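Local coordinates for BMC domain protein (Clostridiales bacterium 1_7_47FAA, PDB 4OLO), which probably forms part of the shell of a glycyl-radical propanediol microcompartment as a hexameric BMC-domain protein, with a binding site for an iron-sulfur cluster, at residues R4-P9 with I35-G40. Residues are numbered along the deposited sequence; the frame is centred on the assembly and turned at random.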
ATOM      1  N   ARG B   4      -0.063  22.635   4.968  1.00 62.08           N
ATOM      2  CA  ARG B   4      -1.173  23.421   4.417  1.00 62.18           C
ATOM      3  C   ARG B   4      -1.973  23.990   5.551  1.00 67.36           C
ATOM      4  O   ARG B   4      -2.009  23.414   6.634  1.00 67.30           O
ATOM      5  CB  ARG B   4      -2.106  22.581   3.500  1.00 60.12           C
ATOM      6  CG  ARG B   4      -1.440  21.928   2.282  1.00 66.08           C
ATOM      7  CD  ARG B   4      -1.072  22.934   1.209  1.00 77.30           C
ATOM      8  NE  ARG B   4      -2.244  23.343   0.452  1.00 90.08           N
ATOM      9  CZ  ARG B   4      -2.617  22.763  -0.677  1.00100.83           C
ATOM     10  NH1 ARG B   4      -1.897  21.773  -1.189  1.00 84.73           N
ATOM     11  NH2 ARG B   4      -3.708  23.171  -1.309  1.00 89.39           N
ATOM     12  N   ILE B   5      -2.650  25.094   5.304  1.00 65.40           N
ATOM     13  CA  ILE B   5      -3.555  25.691   6.277  1.00 64.74           C
ATOM     14  C   ILE B   5      -4.920  25.929   5.588  1.00 68.70           C
ATOM     15  O   ILE B   5      -4.959  26.359   4.434  1.00 69.57           O
ATOM     16  CB  ILE B   5      -2.946  26.990   6.917  1.00 67.97           C
ATOM     17  CG1 ILE B   5      -3.804  27.464   8.101  1.00 68.02           C
ATOM     18  CG2 ILE B   5      -2.744  28.115   5.864  1.00 71.37           C
ATOM     19  CD1 ILE B   5      -3.195  28.505   8.983  1.00 78.50           C
ATOM     20  N   ILE B   6      -6.020  25.628   6.282  1.00 64.04           N
ATOM     21  CA  ILE B   6      -7.365  25.923   5.781  1.00 64.80           C
ATOM     22  C   ILE B   6      -7.945  26.980   6.734  1.00 68.27           C
ATOM     23  O   ILE B   6      -8.121  26.708   7.915  1.00 65.61           O
ATOM     24  CB  ILE B   6      -8.289  24.680   5.661  1.00 66.87           C
ATOM     25  CG1 ILE B   6      -7.749  23.642   4.680  1.00 66.47           C
ATOM     26  CG2 ILE B   6      -9.728  25.090   5.329  1.00 66.33           C
ATOM     27  CD1 ILE B   6      -8.388  22.230   4.840  1.00 70.94           C
ATOM     28  N   LYS B   7      -8.225  28.177   6.216  1.00 68.71           N
ATOM     29  CA  LYS B   7      -8.805  29.289   6.971  1.00 70.81           C
ATOM     30  C   LYS B   7     -10.315  29.277   6.840  1.00 78.36           C
ATOM     31  O   LYS B   7     -10.843  29.103   5.737  1.00 79.74           O
ATOM     32  CB  LYS B   7      -8.196  30.624   6.526  1.00 74.97           C
ATOM     33  CG  LYS B   7      -6.741  30.751   6.960  1.00 83.26           C
ATOM     34  CD  LYS B   7      -6.025  31.918   6.338  1.00 98.53           C
ATOM     35  CE  LYS B   7      -4.588  31.922   6.791  1.00112.85           C
ATOM     36  NZ  LYS B   7      -3.965  33.261   6.650  1.00126.51           N
ATOM     37  N   SER B   8     -11.008  29.416   7.978  1.00 76.80           N
ATOM     38  CA  SER B   8     -12.477  29.389   8.111  1.00 79.61           C
ATOM     39  C   SER B   8     -13.035  28.100   7.485  1.00 83.91           C
ATOM     40  O   SER B   8     -13.758  28.163   6.491  1.00 87.89           O
ATOM     41  CB  SER B   8     -13.120  30.647   7.523  1.00 85.56           C
ATOM     42  OG  SER B   8     -12.569  31.807   8.124  1.00 97.25           O
ATOM     43  N   PRO B   9     -12.648  26.912   8.001  1.00 75.44           N
ATOM     44  CA  PRO B   9     -13.131  25.668   7.375  1.00 74.68           C
ATOM     45  C   PRO B   9     -14.632  25.481   7.511  1.00 81.42           C
ATOM     46  O   PRO B   9     -15.209  25.915   8.507  1.00 82.40           O
ATOM     47  CB  PRO B   9     -12.372  24.574   8.131  1.00 73.33           C
ATOM     48  CG  PRO B   9     -12.076  25.198   9.476  1.00 76.42           C
ATOM     49  CD  PRO B   9     -11.772  26.626   9.163  1.00 73.00           C
ATOM     50  N   ILE B  35      -7.382  25.463  10.379  1.00 66.90           N
ATOM     51  CA  ILE B  35      -6.922  24.078  10.436  1.00 64.50           C
ATOM     52  C   ILE B  35      -5.582  24.054   9.763  1.00 67.96           C
ATOM     53  O   ILE B  35      -5.503  24.390   8.583  1.00 69.29           O
ATOM     54  CB  ILE B  35      -7.872  23.013   9.770  1.00 68.12           C
ATOM     55  CG1 ILE B  35      -9.297  23.041  10.345  1.00 70.08           C
ATOM     56  CG2 ILE B  35      -7.286  21.598   9.898  1.00 68.01           C
ATOM     57  CD1 ILE B  35     -10.253  22.098   9.643  1.00 75.14           C
ATOM     58  N   GLY B  36      -4.550  23.663  10.513  1.00 63.45           N
ATOM     59  CA  GLY B  36      -3.199  23.444  10.000  1.00 62.23           C
ATOM     60  C   GLY B  36      -3.047  21.959   9.689  1.00 65.80           C
ATOM     61  O   GLY B  36      -3.393  21.103  10.517  1.00 65.62           O
ATOM     62  N   LEU B  37      -2.587  21.630   8.488  1.00 62.10           N
ATOM     63  CA  LEU B  37      -2.432  20.226   8.070  1.00 61.46           C
ATOM     64  C   LEU B  37      -0.985  19.905   7.759  1.00 63.43           C
ATOM     65  O   LEU B  37      -0.318  20.700   7.114  1.00 62.96           O
ATOM     66  CB  LEU B  37      -3.310  19.901   6.835  1.00 61.78           C
ATOM     67  CG  LEU B  37      -4.835  20.042   6.974  1.00 65.30           C
ATOM     68  CD1 LEU B  37      -5.493  19.981   5.627  1.00 66.11           C
ATOM     69  CD2 LEU B  37      -5.434  19.001   7.939  1.00 63.23           C
ATOM     70  N   ILE B  38      -0.493  18.772   8.260  1.00 60.40           N
ATOM     71  CA  ILE B  38       0.881  18.332   8.039  1.00 61.38           C
ATOM     72  C   ILE B  38       0.845  16.863   7.668  1.00 67.14           C
ATOM     73  O   ILE B  38       0.241  16.055   8.382  1.00 67.64           O
ATOM     74  CB  ILE B  38       1.924  18.651   9.179  1.00 64.76           C
ATOM     75  CG1 ILE B  38       1.854  20.101   9.701  1.00 65.75           C
ATOM     76  CG2 ILE B  38       3.352  18.381   8.723  1.00 67.98           C
ATOM     77  CD1 ILE B  38       1.253  20.176  11.037  1.00 79.69           C
ATOM     78  N   GLN B  39       1.446  16.527   6.522  1.00 63.48           N
ATOM     79  CA  GLN B  39       1.522  15.156   6.033  1.00 64.40           C
ATOM     80  C   GLN B  39       2.982  14.786   5.832  1.00 69.44           C
ATOM     81  O   GLN B  39       3.742  15.552   5.241  1.00 71.98           O
ATOM     82  CB  GLN B  39       0.747  14.982   4.721  1.00 66.14           C
ATOM     83  CG  GLN B  39       0.463  13.518   4.373  1.00 75.32           C
ATOM     84  CD  GLN B  39      -0.415  13.345   3.144  1.00 97.49           C
ATOM     85  OE1 GLN B  39      -1.494  13.922   3.011  1.00 93.19           O
ATOM     86  NE2 GLN B  39       0.012  12.515   2.225  1.00 96.54           N
ATOM     87  N   GLY B  40       3.346  13.613   6.314  1.00 62.43           N
ATOM     88  CA  GLY B  40       4.688  13.079   6.182  1.00 62.11           C
ATOM     89  C   GLY B  40       4.747  11.631   6.603  1.00 67.17           C
ATOM     90  O   GLY B  40       3.712  10.975   6.737  1.00 67.34           O
TER
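Ile-6 and Ile-35 sit opposite each other where strand 2-7, outermost within this chain, pairs antiparallel with strand 34-39 in the four-stranded sheet of the BMC-domain fold. Two bonds tie this pair: Ile-6 N gives its hydrogen to Ile-35 O at 2.7 Å, and Ile-35 N returns one to Ile-6 O. The second hydrogen-bonded pair, Arg-4 with Leu-37, is linked the same way, and between them Ile-5 faces Gly-36 as a non-hydrogen-bonded pair.

The packing is tight on the face carrying Ile-6, Ile-35 and Leu-37. Ile-6 reaches across the strands diagonally, its CD1 meeting Leu-37 CD1 at 3.7 Å. Past the strand end the chain turns at Ser-8 and brings Pro-9 back against the side chain of Ile-35, with helix 11-17 closing over both through Ile-14.

The looser side is that of Ile-5, partly exposed and facing glycine; there Ile-5 packs on Val-83 of helix 80-95 and exposed Lys-7 salt-bridges Glu-84. Arg-4 starts on the Leu-37 face, but its end leads away to a salt bridge, NH2 to OE2 of Glu-94 of the second subunit.

At the Pro-9 end, chi1 of -56° puts Ile-35 CG1 beside its backbone N and against Pro-9; the extended chi2 carries CD1 on along the ring, 3.6 Å from both Pro-9 CB and Pro-9 CG.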